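Local coordinates for nitrate reductase (Ulva prolifera, PDB 5YLY), which probably reduces nitrate to nitrite with electrons from NADH, the portion here being its FAD-binding cytochrome b5 reductase domain, at residues T172-Y178 and L207-L212. Numbering follows the deposited sequence.
Sequences TGLTPMY and LLRPEL. With FAD (flavin-adenine dinucleotide), chain C.
Tyr178 turns one ring face to Leu208, whose CD1 sits 4.1 Å from the ring centroid and 21° off the normal, a CH-pi contact displaced toward the rim. With CG anti to the backbone N (chi1 -172°), the ring extends to the start of helix 209-218, where Leu208 is the N-cap residue. Beyond the ring, Tyr178 OH lies 3.4 Å from Glu211 CB, against the aliphatic part of that side chain, while Leu212 CD2 approaches CD1 of the ring obliquely. With an alanine here, Leu208 CD1 would probably lose its aromatic face and a gap open beside Leu212. One turn back, Leu174 meets Leu212 tip to tip, CD2 to CD1 at 3.9 Å; the same CD2 packs against Leu208 CD1 and lies 3.3 Å from Leu207 O. Leu207 CD1 in turn reaches Thr172 CA at 3.9 Å. Leu174 and Leu212 also rest on Leu196 and Tyr198 of strand 193-200, in the parallel sheet of the NAD-binding domain. Thr172 and Thr175 face the flavin: Thr175 OG1 donates a 2.7 Å hydrogen bond to FAD O4, and Thr172 CB touches FAD N1. Largely apolar packing thus backs a segment that holds the flavin by one hydrogen bond and van der Waals contact.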
ATOM      1  N   THR A 172       4.165   5.658  -2.691  1.00 30.76           N
ATOM      2  CA  THR A 172       3.171   4.681  -3.199  1.00 30.12           C
ATOM      3  C   THR A 172       3.178   3.363  -2.400  1.00 33.85           C
ATOM      4  O   THR A 172       2.239   2.567  -2.532  1.00 36.52           O
ATOM      5  CB  THR A 172       3.346   4.449  -4.717  1.00 38.13           C
ATOM      6  OG1 THR A 172       4.634   3.925  -4.985  1.00 40.11           O
ATOM      7  CG2 THR A 172       3.097   5.702  -5.542  1.00 41.99           C
ATOM      8  N   GLY A 173       4.167   3.189  -1.513  1.00 28.73           N
ATOM      9  CA  GLY A 173       4.213   2.035  -0.613  1.00 28.03           C
ATOM     10  C   GLY A 173       3.060   2.025   0.378  1.00 27.54           C
ATOM     11  O   GLY A 173       2.874   1.058   1.131  1.00 27.58           O
ATOM     12  N   LEU A 174       2.256   3.104   0.402  1.00 23.83           N
ATOM     13  CA  LEU A 174       1.128   3.122   1.306  1.00 23.83           C
ATOM     14  C   LEU A 174       0.038   2.072   1.039  1.00 25.50           C
ATOM     15  O   LEU A 174      -0.514   1.553   2.009  1.00 25.64           O
ATOM     16  CB  LEU A 174       0.468   4.530   1.381  1.00 23.87           C
ATOM     17  CG  LEU A 174      -0.731   4.587   2.342  1.00 30.12           C
ATOM     18  CD1 LEU A 174      -0.326   4.543   3.818  1.00 29.32           C
ATOM     19  CD2 LEU A 174      -1.710   5.685   1.984  1.00 32.82           C
ATOM     20  N   THR A 175      -0.359   1.828  -0.230  1.00 22.32           N
ATOM     21  CA  THR A 175      -1.556   0.970  -0.474  1.00 21.95           C
ATOM     22  C   THR A 175      -1.405  -0.470   0.054  1.00 23.95           C
ATOM     23  O   THR A 175      -2.406  -0.932   0.613  1.00 24.94           O
ATOM     24  CB  THR A 175      -2.030   1.036  -1.898  1.00 25.06           C
ATOM     25  OG1 THR A 175      -0.988   0.589  -2.746  1.00 26.05           O
ATOM     26  CG2 THR A 175      -2.462   2.466  -2.285  1.00 24.30           C
ATOM     27  N   PRO A 176      -0.222  -1.141   0.081  1.00 23.47           N
ATOM     28  CA  PRO A 176      -0.168  -2.451   0.763  1.00 22.90           C
ATOM     29  C   PRO A 176      -0.508  -2.305   2.248  1.00 25.63           C
ATOM     30  O   PRO A 176      -1.171  -3.167   2.793  1.00 26.39           O
ATOM     31  CB  PRO A 176       1.283  -2.899   0.535  1.00 24.87           C
ATOM     32  CG  PRO A 176       1.664  -2.246  -0.784  1.00 28.97           C
ATOM     33  CD  PRO A 176       1.059  -0.862  -0.598  1.00 24.57           C
ATOM     34  N   MET A 177      -0.080  -1.191   2.906  1.00 23.32           N
ATOM     35  CA  MET A 177      -0.402  -0.947   4.336  1.00 21.86           C
ATOM     36  C   MET A 177      -1.891  -0.683   4.510  1.00 25.61           C
ATOM     37  O   MET A 177      -2.523  -1.286   5.376  1.00 25.03           O
ATOM     38  CB  MET A 177       0.392   0.262   4.918  1.00 23.83           C
ATOM     39  CG  MET A 177       1.878   0.127   4.781  1.00 27.12           C
ATOM     40  SD  MET A 177       2.454  -1.486   5.358  1.00 29.79           S
ATOM     41  CE  MET A 177       4.076  -1.474   4.685  1.00 30.10           C
ATOM     42  N   TYR A 178      -2.446   0.205   3.681  1.00 22.49           N
ATOM     43  CA  TYR A 178      -3.870   0.569   3.729  1.00 22.09           C
ATOM     44  C   TYR A 178      -4.793  -0.691   3.613  1.00 21.89           C
ATOM     45  O   TYR A 178      -5.766  -0.827   4.353  1.00 21.91           O
ATOM     46  CB  TYR A 178      -4.126   1.573   2.604  1.00 22.34           C
ATOM     47  CG  TYR A 178      -5.492   2.212   2.621  1.00 23.12           C
ATOM     48  CD1 TYR A 178      -5.923   2.963   3.713  1.00 23.80           C
ATOM     49  CD2 TYR A 178      -6.360   2.064   1.547  1.00 25.57           C
ATOM     50  CE1 TYR A 178      -7.185   3.570   3.725  1.00 26.03           C
ATOM     51  CE2 TYR A 178      -7.603   2.713   1.527  1.00 26.97           C
ATOM     52  CZ  TYR A 178      -8.018   3.452   2.623  1.00 29.86           C
ATOM     53  OH  TYR A 178      -9.255   4.076   2.590  1.00 28.22           O
ATOM     54  N   LEU A 207      -0.478  10.212   0.108  1.00 25.96           N
ATOM     55  CA  LEU A 207      -1.650   9.597  -0.494  1.00 24.96           C
ATOM     56  C   LEU A 207      -2.688   9.283   0.586  1.00 28.42           C
ATOM     57  O   LEU A 207      -2.330   8.913   1.701  1.00 27.60           O
ATOM     58  CB  LEU A 207      -1.280   8.269  -1.204  1.00 25.61           C
ATOM     59  CG  LEU A 207      -0.443   8.366  -2.482  1.00 33.70           C
ATOM     60  CD1 LEU A 207       0.011   6.969  -2.937  1.00 35.04           C
ATOM     61  CD2 LEU A 207      -1.222   9.037  -3.610  1.00 35.75           C
ATOM     62  N   LEU A 208      -3.977   9.381   0.222  1.00 24.54           N
ATOM     63  CA  LEU A 208      -5.128   8.975   1.048  1.00 23.95           C
ATOM     64  C   LEU A 208      -5.103   9.567   2.463  1.00 24.47           C
ATOM     65  O   LEU A 208      -5.540   8.908   3.421  1.00 22.45           O
ATOM     66  CB  LEU A 208      -5.190   7.417   1.095  1.00 23.49           C
ATOM     67  CG  LEU A 208      -5.393   6.713  -0.260  1.00 30.05           C
ATOM     68  CD1 LEU A 208      -4.955   5.254  -0.189  1.00 30.02           C
ATOM     69  CD2 LEU A 208      -6.856   6.840  -0.726  1.00 34.17           C
ATOM     70  N   ARG A 209      -4.622  10.807   2.586  1.00 25.08           N
ATOM     71  CA  ARG A 209      -4.554  11.448   3.911  1.00 26.05           C
ATOM     72  C   ARG A 209      -5.937  11.558   4.583  1.00 26.56           C
ATOM     73  O   ARG A 209      -6.029  11.169   5.747  1.00 24.03           O
ATOM     74  CB  ARG A 209      -3.855  12.803   3.868  1.00 27.20           C
ATOM     75  CG  ARG A 209      -3.513  13.297   5.277  1.00 27.76           C
ATOM     76  CD  ARG A 209      -2.694  14.551   5.156  1.00 35.11           C
ATOM     77  NE  ARG A 209      -2.391  15.127   6.459  1.00 38.25           N
ATOM     78  CZ  ARG A 209      -1.782  16.293   6.599  1.00 52.21           C
ATOM     79  NH1 ARG A 209      -1.425  16.994   5.530  1.00 42.27           N
ATOM     80  NH2 ARG A 209      -1.523  16.771   7.808  1.00 42.29           N
ATOM     81  N   PRO A 210      -7.022  12.032   3.900  1.00 25.98           N
ATOM     82  CA  PRO A 210      -8.341  12.091   4.575  1.00 26.19           C
ATOM     83  C   PRO A 210      -8.780  10.714   5.079  1.00 27.41           C
ATOM     84  O   PRO A 210      -9.277  10.595   6.198  1.00 26.08           O
ATOM     85  CB  PRO A 210      -9.264  12.622   3.469  1.00 28.79           C
ATOM     86  CG  PRO A 210      -8.349  13.487   2.624  1.00 32.98           C
ATOM     87  CD  PRO A 210      -7.122  12.581   2.528  1.00 28.27           C
ATOM     88  N   GLU A 211      -8.547   9.674   4.274  1.00 23.28           N
ATOM     89  CA  GLU A 211      -8.914   8.288   4.604  1.00 24.15           C
ATOM     90  C   GLU A 211      -8.133   7.781   5.789  1.00 26.25           C
ATOM     91  O   GLU A 211      -8.717   7.155   6.673  1.00 24.84           O
ATOM     92  CB  GLU A 211      -8.721   7.344   3.417  1.00 24.96           C
ATOM     93  CG  GLU A 211      -9.726   7.587   2.303  1.00 32.80           C
ATOM     94  CD  GLU A 211      -9.460   8.760   1.372  1.00 38.99           C
ATOM     95  OE1 GLU A 211      -8.413   9.437   1.494  1.00 28.94           O
ATOM     96  OE2 GLU A 211     -10.328   9.009   0.511  1.00 36.11           O
ATOM     97  N   LEU A 212      -6.817   8.060   5.820  1.00 23.59           N
ATOM     98  CA  LEU A 212      -5.971   7.661   6.947  1.00 22.34           C
ATOM     99  C   LEU A 212      -6.419   8.366   8.211  1.00 26.52           C
ATOM    100  O   LEU A 212      -6.566   7.720   9.257  1.00 26.55           O
ATOM    101  CB  LEU A 212      -4.497   7.961   6.668  1.00 22.30           C
ATOM    102  CG  LEU A 212      -3.808   7.085   5.595  1.00 23.28           C
ATOM    103  CD1 LEU A 212      -2.410   7.641   5.280  1.00 24.25           C
ATOM    104  CD2 LEU A 212      -3.734   5.616   6.043  1.00 26.22           C
TER
HETATM  105  PA  FAD C1001       8.583   4.303 -13.889  1.00 42.98           P
HETATM  106  O1A FAD C1001       8.669   4.506 -15.355  1.00 44.96           O
HETATM  107  O2A FAD C1001       8.765   2.871 -13.440  1.00 41.68           O
HETATM  108  O5B FAD C1001       9.649   5.302 -13.181  1.00 47.99           O
HETATM  109  C5B FAD C1001      10.473   4.827 -12.094  1.00 53.98           C
HETATM  110  C4B FAD C1001      10.456   5.814 -10.953  1.00 55.97           C
HETATM  111  O4B FAD C1001      10.865   7.126 -11.402  1.00 57.23           O
HETATM  112  C3B FAD C1001       9.104   6.054 -10.298  1.00 56.86           C
HETATM  113  O3B FAD C1001       8.740   4.994  -9.416  1.00 58.97           O
HETATM  114  C2B FAD C1001       9.337   7.385  -9.578  1.00 55.99           C
HETATM  115  O2B FAD C1001       9.908   7.209  -8.287  1.00 58.68           O
HETATM  116  C1B FAD C1001      10.326   8.102 -10.519  1.00 54.67           C
HETATM  117  N9A FAD C1001       9.737   9.187 -11.307  1.00 49.00           N
HETATM  118  C8A FAD C1001       9.495   9.185 -12.656  1.00 49.33           C
HETATM  119  N7A FAD C1001       8.926  10.280 -13.100  1.00 48.51           N
HETATM  120  C5A FAD C1001       8.772  11.055 -11.961  1.00 46.81           C
HETATM  121  C6A FAD C1001       8.175  12.315 -11.740  1.00 49.30           C
HETATM  122  N6A FAD C1001       7.440  12.957 -12.651  1.00 50.88           N
HETATM  123  N1A FAD C1001       8.221  12.823 -10.487  1.00 51.08           N
HETATM  124  C2A FAD C1001       8.783  12.092  -9.515  1.00 51.03           C
HETATM  125  N3A FAD C1001       9.326  10.872  -9.595  1.00 49.89           N
HETATM  126  C4A FAD C1001       9.288  10.404 -10.851  1.00 47.45           C
HETATM  127  N1  FAD C1001       1.775   2.833  -7.146  1.00 26.63           N
HETATM  128  C2  FAD C1001       0.605   3.544  -7.079  1.00 25.22           C
HETATM  129  O2  FAD C1001       0.521   4.665  -7.603  1.00 26.42           O
HETATM  130  N3  FAD C1001      -0.503   2.994  -6.414  1.00 24.66           N
HETATM  131  C4  FAD C1001      -0.538   1.753  -5.781  1.00 23.99           C
HETATM  132  O4  FAD C1001      -1.573   1.324  -5.308  1.00 24.99           O
HETATM  133  C4X FAD C1001       0.724   1.018  -5.832  1.00 25.88           C
HETATM  134  N5  FAD C1001       0.791  -0.144  -5.227  1.00 26.54           N
HETATM  135  C5X FAD C1001       2.011  -0.824  -5.244  1.00 27.03           C
HETATM  136  C6  FAD C1001       2.104  -2.052  -4.573  1.00 28.38           C
HETATM  137  C7  FAD C1001       3.298  -2.773  -4.563  1.00 29.66           C
HETATM  138  C7M FAD C1001       3.357  -4.073  -3.800  1.00 30.08           C
HETATM  139  C8  FAD C1001       4.439  -2.257  -5.238  1.00 30.89           C
HETATM  140  C8M FAD C1001       5.739  -3.036  -5.290  1.00 29.57           C
HETATM  141  C9  FAD C1001       4.351  -1.026  -5.886  1.00 31.90           C
HETATM  142  C9A FAD C1001       3.146  -0.308  -5.900  1.00 27.63           C
HETATM  143  N10 FAD C1001       3.014   0.941  -6.584  1.00 26.48           N
HETATM  144  C10 FAD C1001       1.827   1.644  -6.552  1.00 26.78           C
HETATM  145  C1' FAD C1001       4.078   1.461  -7.462  1.00 25.66           C
HETATM  146  C2' FAD C1001       3.939   0.985  -8.909  1.00 30.57           C
HETATM  147  O2' FAD C1001       4.296  -0.394  -9.024  1.00 28.23           O
HETATM  148  C3' FAD C1001       4.792   1.797  -9.885  1.00 31.32           C
HETATM  149  O3' FAD C1001       6.163   1.714  -9.513  1.00 34.11           O
HETATM  150  C4' FAD C1001       4.351   3.254 -10.046  1.00 31.84           C
HETATM  151  O4' FAD C1001       3.033   3.280 -10.595  1.00 30.03           O
HETATM  152  C5' FAD C1001       5.272   4.073 -10.928  1.00 32.87           C
HETATM  153  O5' FAD C1001       5.516   3.343 -12.150  1.00 32.16           O
HETATM  154  P   FAD C1001       5.737   4.102 -13.552  1.00 34.96           P
HETATM  155  O1P FAD C1001       5.802   3.100 -14.640  1.00 33.81           O
HETATM  156  O2P FAD C1001       4.742   5.226 -13.706  1.00 33.65           O
HETATM  157  O3P FAD C1001       7.162   4.766 -13.322  1.00 36.82           O